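Long-range contacts in exotoxin 3 (Staphylococcus aureus, PDB 2Z8L), which binds the sialylated glycan sialyl Lewis X through its beta-grasp domain and belongs to the staphylococcal superantigen-like toxins: residues 80-84 and 142-147; 95-99 and 191-195. All blocks are in the same frame, centred on the assembly; numbering follows the deposited sequence.

Contact 1 of 2, residues 80-84 and 142-147; sequences FVVKE and KELDFK
F80 of strand 77-81 pushes its ring against the first turns of helix 141-155, the tight half of the contact. With CG anti to the backbone N (chi1 -174°), the ring reaches E143, whose CG sits over one face, 3.8 Å from the F80 ring centroid; the carboxylate plane runs almost parallel to the ring, 7° apart, offset over its CG-CD1 rim. One edge of F80 points at the face of F146 in an offset edge-to-face pair, with F80 CZ 3.8 Å from F146 CD1. V82 CG2 comes over a face of F146, 4.1 Å from its ring centroid. K147 reaches back to E143, NZ to OE2 2.7 Å, helping to hold that carboxylate against F80.

The other side is looser and polar, with E84 partly exposed. K142 runs extended past the F80 edge, then bends at its last torsion. Its NZ is 4.3 Å from E84 OE2, beyond a salt bridge, and a water accepts from K142 NZ and donates to V82 O and E84 OE2, which also hydrogen-bonds Y24 OH. The domains thus meet through aromatic and CH-pi packing, flanked by a lysine whose ammonium is gripped by Y95 O and one water that relays it to E84.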
ATOM      1  N   PHE A  80      -4.617  -2.179   5.835  1.00 11.77           N
ATOM      2  CA  PHE A  80      -3.336  -2.770   5.500  1.00 11.11           C
ATOM      3  C   PHE A  80      -2.311  -2.234   6.452  1.00 11.77           C
ATOM      4  O   PHE A  80      -1.973  -1.057   6.387  1.00 11.96           O
ATOM      5  CB  PHE A  80      -2.952  -2.433   4.038  1.00 11.66           C
ATOM      6  CG  PHE A  80      -1.734  -3.108   3.589  1.00 12.47           C
ATOM      7  CD1 PHE A  80      -1.707  -4.499   3.416  1.00 15.83           C
ATOM      8  CD2 PHE A  80      -0.557  -2.401   3.423  1.00 12.11           C
ATOM      9  CE1 PHE A  80      -0.508  -5.120   3.046  1.00 17.19           C
ATOM     10  CE2 PHE A  80       0.629  -3.033   3.055  1.00 13.71           C
ATOM     11  CZ  PHE A  80       0.634  -4.367   2.846  1.00 14.08           C
ATOM     12  N   VAL A  81      -1.825  -3.115   7.324  1.00 11.49           N
ATOM     13  CA  VAL A  81      -0.954  -2.776   8.422  1.00 11.21           C
ATOM     14  C   VAL A  81       0.505  -3.203   8.130  1.00 12.60           C
ATOM     15  O   VAL A  81       0.764  -4.360   7.743  1.00 13.37           O
ATOM     16  CB  VAL A  81      -1.459  -3.460   9.765  1.00 11.01           C
ATOM     17  CG1 VAL A  81      -0.461  -3.156  10.902  1.00 13.38           C
ATOM     18  CG2 VAL A  81      -2.873  -3.044  10.100  1.00 10.75           C
ATOM     19  N   VAL A  82       1.430  -2.251   8.298  1.00 12.36           N
ATOM     20  CA  VAL A  82       2.868  -2.489   8.302  1.00 12.42           C
ATOM     21  C   VAL A  82       3.388  -1.864   9.585  1.00 13.64           C
ATOM     22  O   VAL A  82       3.241  -0.688   9.806  1.00 13.57           O
ATOM     23  CB  VAL A  82       3.566  -1.888   7.040  1.00 11.99           C
ATOM     24  CG1 VAL A  82       5.077  -2.120   7.132  1.00 10.78           C
ATOM     25  CG2 VAL A  82       2.972  -2.484   5.795  1.00 12.95           C
ATOM     26  N   LYS A  83       3.929  -2.678  10.475  1.00 15.19           N
ATOM     27  CA  LYS A  83       4.344  -2.185  11.768  1.00 17.53           C
ATOM     28  C   LYS A  83       5.431  -1.143  11.607  1.00 18.52           C
ATOM     29  O   LYS A  83       6.445  -1.414  10.952  1.00 20.83           O
ATOM     30  CB  LYS A  83       4.838  -3.358  12.604  1.00 18.51           C
ATOM     31  CG  LYS A  83       4.942  -3.076  14.026  1.00 21.37           C
ATOM     32  CD  LYS A  83       5.283  -4.352  14.801  1.00 20.43           C
ATOM     33  CE  LYS A  83       4.214  -5.445  14.572  1.00 23.56           C
ATOM     34  NZ  LYS A  83       4.049  -6.336  15.773  1.00 27.18           N
ATOM     35  N   GLU A  84       5.224   0.065  12.130  1.00 19.46           N
ATOM     36  CA  GLU A  84       6.256   1.102  12.108  1.00 20.41           C
ATOM     37  C   GLU A  84       6.917   1.163  13.473  1.00 21.82           C
ATOM     38  O   GLU A  84       8.118   1.422  13.601  1.00 21.75           O
ATOM     39  CB  GLU A  84       5.700   2.479  11.738  1.00 20.21           C
ATOM     40  CG  GLU A  84       5.002   2.565  10.376  1.00 21.88           C
ATOM     41  CD  GLU A  84       5.951   2.484   9.153  1.00 24.14           C
ATOM     42  OE1 GLU A  84       7.190   2.699   9.292  1.00 25.55           O
ATOM     43  OE2 GLU A  84       5.430   2.220   8.033  1.00 20.74           O
ATOM     44  N   LYS A 142      -0.831   2.741  -0.340  1.00 10.36           N
ATOM     45  CA  LYS A 142       0.099   2.051   0.566  1.00 10.49           C
ATOM     46  C   LYS A 142       0.238   0.548   0.241  1.00  9.15           C
ATOM     47  O   LYS A 142       1.357   0.018   0.125  1.00 10.18           O
ATOM     48  CB  LYS A 142      -0.393   2.180   1.971  1.00 10.24           C
ATOM     49  CG  LYS A 142       0.497   1.540   3.021  1.00 11.04           C
ATOM     50  CD  LYS A 142      -0.173   1.480   4.396  1.00 12.42           C
ATOM     51  CE  LYS A 142       0.673   0.900   5.526  1.00 13.76           C
ATOM     52  NZ  LYS A 142       1.795   1.846   5.788  1.00 15.38           N
ATOM     53  N   GLU A 143      -0.887  -0.124   0.133  1.00 11.19           N
ATOM     54  CA  GLU A 143      -0.912  -1.546  -0.180  1.00 12.29           C
ATOM     55  C   GLU A 143      -0.338  -1.866  -1.534  1.00 11.99           C
ATOM     56  O   GLU A 143       0.460  -2.767  -1.647  1.00 12.63           O
ATOM     57  CB  GLU A 143      -2.334  -2.098  -0.027  1.00 12.42           C
ATOM     58  CG  GLU A 143      -2.344  -3.610  -0.130  1.00 14.57           C
ATOM     59  CD  GLU A 143      -3.667  -4.261   0.216  1.00 20.47           C
ATOM     60  OE1 GLU A 143      -4.644  -3.611   0.696  1.00 23.76           O
ATOM     61  OE2 GLU A 143      -3.710  -5.515  -0.020  1.00 25.73           O
ATOM     62  N   LEU A 144      -0.734  -1.114  -2.547  1.00 12.27           N
ATOM     63  CA  LEU A 144      -0.179  -1.389  -3.869  1.00 13.59           C
ATOM     64  C   LEU A 144       1.330  -1.192  -3.885  1.00 13.45           C
ATOM     65  O   LEU A 144       2.085  -2.061  -4.374  1.00 14.33           O
ATOM     66  CB  LEU A 144      -0.837  -0.437  -4.857  1.00 14.99           C
ATOM     67  CG  LEU A 144      -2.148  -0.847  -5.433  1.00 21.19           C
ATOM     68  CD1 LEU A 144      -2.672   0.347  -6.214  1.00 25.57           C
ATOM     69  CD2 LEU A 144      -1.762  -2.056  -6.377  1.00 24.85           C
ATOM     70  N   ASP A 145       1.798  -0.062  -3.360  1.00 12.56           N
ATOM     71  CA  ASP A 145       3.253   0.238  -3.288  1.00 13.47           C
ATOM     72  C   ASP A 145       3.971  -0.912  -2.605  1.00 13.11           C
ATOM     73  O   ASP A 145       4.939  -1.463  -3.134  1.00 13.53           O
ATOM     74  CB  ASP A 145       3.460   1.598  -2.561  1.00 13.90           C
ATOM     75  CG  ASP A 145       4.922   1.915  -2.206  1.00 14.80           C
ATOM     76  OD1 ASP A 145       5.659   2.217  -3.153  1.00 17.89           O
ATOM     77  OD2 ASP A 145       5.310   1.858  -1.008  1.00 17.38           O
ATOM     78  N   PHE A 146       3.492  -1.312  -1.452  1.00 11.51           N
ATOM     79  CA  PHE A 146       4.184  -2.311  -0.655  1.00 11.82           C
ATOM     80  C   PHE A 146       4.227  -3.678  -1.344  1.00 10.83           C
ATOM     81  O   PHE A 146       5.286  -4.311  -1.480  1.00 12.16           O
ATOM     82  CB  PHE A 146       3.540  -2.415   0.709  1.00 11.98           C
ATOM     83  CG  PHE A 146       4.361  -3.213   1.708  1.00 11.36           C
ATOM     84  CD1 PHE A 146       4.257  -4.589   1.805  1.00 12.84           C
ATOM     85  CD2 PHE A 146       5.243  -2.565   2.571  1.00 12.80           C
ATOM     86  CE1 PHE A 146       5.047  -5.281   2.737  1.00 13.59           C
ATOM     87  CE2 PHE A 146       6.010  -3.238   3.452  1.00 13.65           C
ATOM     88  CZ  PHE A 146       5.938  -4.611   3.525  1.00 11.60           C
ATOM     89  N   LYS A 147       3.049  -4.130  -1.783  1.00 12.20           N
ATOM     90  CA  LYS A 147       2.997  -5.415  -2.432  1.00 13.12           C
ATOM     91  C   LYS A 147       3.786  -5.467  -3.764  1.00 11.47           C
ATOM     92  O   LYS A 147       4.399  -6.520  -4.091  1.00 12.63           O
ATOM     93  CB  LYS A 147       1.568  -5.792  -2.625  1.00 14.69           C
ATOM     94  CG  LYS A 147       0.942  -6.106  -1.297  1.00 18.91           C
ATOM     95  CD  LYS A 147      -0.379  -6.725  -1.467  1.00 26.69           C
ATOM     96  CE  LYS A 147      -0.789  -7.496  -0.165  1.00 28.10           C
ATOM     97  NZ  LYS A 147      -2.280  -7.765  -0.118  1.00 29.11           N
TER
HETATM   98  O   HOH W   1       2.917   1.665   8.266  1.00 26.72           O

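Contact 2 of 2, residues 95-99 and 191-195; sequences YGGVT and MSDVI. With SIA (N-acetyl-alpha-neuraminic acid), chain B.
Residues 95-99 and 191-194 run nearly the same way, 10° apart end to end, and one direct backbone bond joins them, from G97 N to M191 O at 2.9 Å. G96 CA approaches the same oxygen at 3.4 Å in a CA-H...O contact. Both glycines have positive phi, and no side chain stands between G96 CA and that oxygen. Further along, a water donates to V98 O and to S192 O, bridging the two segments.

Among the side chains, M191 is extended beyond CG and lays SD near the plane of the Y95 ring, 3.8 Å from Y95 CB. S192 OG comes within 3.5 Å of G96 CA and is held by F62 N and a second water. At the far end V194 CG2 meets T99 CG2 at 3.8 Å, the two side chains crossing at a slant. D193 turns from this interface to the glycan, its OD2 accepting a bond from sialic acid O9 at 2.6 Å. D193 thereby joins T179, Y177 and R190 in binding the sialic acid, on a beta-grasp loop that packs against OB-fold strand 92-100.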
ATOM      1  N   TYR A  95       0.872   3.481   9.543  1.00 10.44           N
ATOM      2  CA  TYR A  95       0.461   4.679   8.800  1.00 10.71           C
ATOM      3  C   TYR A  95      -0.507   4.354   7.690  1.00 10.27           C
ATOM      4  O   TYR A  95      -0.191   3.577   6.794  1.00 10.69           O
ATOM      5  CB  TYR A  95       1.669   5.339   8.112  1.00 12.36           C
ATOM      6  CG  TYR A  95       2.774   5.781   8.978  1.00 14.40           C
ATOM      7  CD1 TYR A  95       2.533   6.380  10.197  1.00 17.95           C
ATOM      8  CD2 TYR A  95       4.092   5.698   8.525  1.00 20.31           C
ATOM      9  CE1 TYR A  95       3.570   6.821  10.993  1.00 20.82           C
ATOM     10  CE2 TYR A  95       5.117   6.132   9.311  1.00 21.65           C
ATOM     11  CZ  TYR A  95       4.848   6.704  10.544  1.00 20.90           C
ATOM     12  OH  TYR A  95       5.874   7.156  11.366  1.00 22.08           O
ATOM     13  N   GLY A  96      -1.676   4.982   7.711  1.00 10.00           N
ATOM     14  CA  GLY A  96      -2.621   4.932   6.632  1.00  9.92           C
ATOM     15  C   GLY A  96      -3.107   3.521   6.322  1.00 10.20           C
ATOM     16  O   GLY A  96      -3.336   2.751   7.250  1.00 11.08           O
ATOM     17  N   GLY A  97      -3.405   3.270   5.060  1.00 10.95           N
ATOM     18  CA  GLY A  97      -3.837   1.952   4.598  1.00 10.14           C
ATOM     19  C   GLY A  97      -5.255   1.559   4.934  1.00 10.82           C
ATOM     20  O   GLY A  97      -5.577   0.367   4.876  1.00 10.19           O
ATOM     21  N   VAL A  98      -6.133   2.509   5.271  1.00 10.93           N
ATOM     22  CA  VAL A  98      -7.545   2.251   5.627  1.00 10.11           C
ATOM     23  C   VAL A  98      -8.429   2.375   4.376  1.00 12.73           C
ATOM     24  O   VAL A  98      -8.353   3.371   3.634  1.00 13.41           O
ATOM     25  CB  VAL A  98      -8.037   3.203   6.736  1.00 11.81           C
ATOM     26  CG1 VAL A  98      -9.483   2.911   7.066  1.00 12.29           C
ATOM     27  CG2 VAL A  98      -7.104   3.109   7.978  1.00 10.61           C
ATOM     28  N   THR A  99      -9.266   1.379   4.148  1.00 12.19           N
ATOM     29  CA  THR A  99     -10.217   1.431   3.038  1.00 12.66           C
ATOM     30  C   THR A  99     -11.565   0.905   3.536  1.00 13.54           C
ATOM     31  O   THR A  99     -11.663   0.287   4.626  1.00 12.65           O
ATOM     32  CB  THR A  99      -9.734   0.577   1.890  1.00 13.15           C
ATOM     33  OG1 THR A  99      -9.593  -0.775   2.320  1.00 13.28           O
ATOM     34  CG2 THR A  99      -8.408   1.109   1.326  1.00 12.47           C
ATOM     35  N   MET A 191       0.033   7.878   2.412  1.00 14.53           N
ATOM     36  CA  MET A 191      -0.291   6.488   2.757  1.00 15.60           C
ATOM     37  C   MET A 191      -1.749   6.257   3.076  1.00 14.71           C
ATOM     38  O   MET A 191      -2.166   5.102   3.242  1.00 15.03           O
ATOM     39  CB  MET A 191       0.579   5.994   3.871  1.00 16.09           C
ATOM     40  CG  MET A 191       1.740   5.257   3.272  1.00 16.93           C
ATOM     41  SD  MET A 191       2.822   4.831   4.481  1.00 21.89           S
ATOM     42  CE  MET A 191       4.349   4.502   3.591  1.00 19.62           C
ATOM     43  N   SER A 192      -2.542   7.311   3.083  1.00 11.92           N
ATOM     44  CA  SER A 192      -3.995   7.221   3.172  1.00 12.07           C
ATOM     45  C   SER A 192      -4.757   7.318   1.835  1.00 12.14           C
ATOM     46  O   SER A 192      -5.965   7.117   1.781  1.00 13.87           O
ATOM     47  CB  SER A 192      -4.539   8.254   4.158  1.00 13.18           C
ATOM     48  OG  SER A 192      -4.224   7.894   5.512  1.00 12.01           O
ATOM     49  N   ASP A 193      -4.046   7.650   0.759  1.00 12.19           N
ATOM     50  CA  ASP A 193      -4.713   7.842  -0.531  1.00 12.59           C
ATOM     51  C   ASP A 193      -5.271   6.509  -1.061  1.00 12.22           C
ATOM     52  O   ASP A 193      -4.613   5.493  -0.881  1.00 13.06           O
ATOM     53  CB  ASP A 193      -3.727   8.429  -1.501  1.00 13.67           C
ATOM     54  CG  ASP A 193      -3.272   9.889  -1.093  1.00 18.77           C
ATOM     55  OD1 ASP A 193      -3.914  10.586  -0.245  1.00 23.44           O
ATOM     56  OD2 ASP A 193      -2.221  10.333  -1.622  1.00 26.39           O
ATOM     57  N   VAL A 194      -6.467   6.538  -1.623  1.00 12.84           N
ATOM     58  CA  VAL A 194      -7.159   5.320  -2.074  1.00 13.67           C
ATOM     59  C   VAL A 194      -7.603   5.487  -3.514  1.00 15.59           C
ATOM     60  O   VAL A 194      -7.910   6.617  -3.950  1.00 15.20           O
ATOM     61  CB  VAL A 194      -8.353   5.042  -1.149  1.00 16.01           C
ATOM     62  CG1 VAL A 194      -9.194   3.926  -1.633  1.00 21.42           C
ATOM     63  CG2 VAL A 194      -7.872   4.749   0.273  1.00 17.36           C
ATOM     64  N   ILE A 195      -7.633   4.386  -4.254  1.00 14.09           N
ATOM     65  CA  ILE A 195      -8.077   4.419  -5.643  1.00 14.71           C
ATOM     66  C   ILE A 195      -9.062   3.280  -5.889  1.00 16.23           C
ATOM     67  O   ILE A 195      -9.163   2.372  -5.103  1.00 14.96           O
ATOM     68  CB  ILE A 195      -6.900   4.310  -6.593  1.00 14.98           C
ATOM     69  CG1 ILE A 195      -6.191   2.968  -6.541  1.00 15.38           C
ATOM     70  CG2 ILE A 195      -5.982   5.482  -6.391  1.00 16.43           C
ATOM     71  CD1 ILE A 195      -5.087   2.787  -7.558  1.00 17.57           C
TER
HETATM   72  C1  SIA B   3       2.004  11.119  -9.489  1.00 33.07           C
HETATM   73  C2  SIA B   3       1.462  12.524  -9.207  1.00 28.85           C
HETATM   74  C3  SIA B   3       0.878  13.177 -10.461  1.00 31.82           C
HETATM   75  C4  SIA B   3      -0.433  12.514 -10.870  1.00 31.00           C
HETATM   76  C5  SIA B   3      -1.447  12.471  -9.713  1.00 31.42           C
HETATM   77  C6  SIA B   3      -0.754  11.811  -8.513  1.00 27.31           C
HETATM   78  C7  SIA B   3      -1.575  11.721  -7.232  1.00 29.38           C
HETATM   79  C8  SIA B   3      -0.705  11.263  -6.051  1.00 28.23           C
HETATM   80  C9  SIA B   3      -1.467  10.857  -4.813  1.00 29.39           C
HETATM   81  C10 SIA B   3      -3.848  12.056 -10.066  1.00 35.62           C
HETATM   82  C11 SIA B   3      -4.885  11.071 -10.538  1.00 34.77           C
HETATM   83  N5  SIA B   3      -2.588  11.656 -10.142  1.00 29.23           N
HETATM   84  O1A SIA B   3       1.876  10.305  -8.548  1.00 29.40           O
HETATM   85  O1B SIA B   3       2.580  10.829 -10.569  1.00 34.10           O
HETATM   86  O4  SIA B   3      -0.979  13.182 -12.055  1.00 33.93           O
HETATM   87  O6  SIA B   3       0.428  12.569  -8.220  1.00 29.43           O
HETATM   88  O7  SIA B   3      -2.075  13.013  -6.885  1.00 30.26           O
HETATM   89  O8  SIA B   3       0.090  10.172  -6.550  1.00 29.41           O
HETATM   90  O9  SIA B   3      -0.618  10.531  -3.704  1.00 30.37           O
HETATM   91  O10 SIA B   3      -4.114  13.160  -9.597  1.00 37.55           O
HETATM   92  O   HOH W   2      -5.937   5.827   5.831  1.00 31.69           O
HETATM   93  O   HOH W   3      -6.373   5.002   3.392  1.00 37.33           O

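Contacts 1 and 2 lie side by side in the interface between the OB-fold and beta-grasp domains, their centres about 9 Å apart and both near the middle of the chain. Their segments alternate in sequence: 80-84 and 95-99 come first, from neighbouring antiparallel strands of the OB sheet, followed by 142-147 on helix 141-155 and then 191-195. F80 N and G97 O, 2.9 Å apart, probably share a hydrogen bond, and L144 CD1 packs on I195 CD1 at 3.7 Å. One OB surface therefore receives both the helix and the loop bearing D193, so the two domains meet beside the glycan site, whose D193 lies on one of the joining segments.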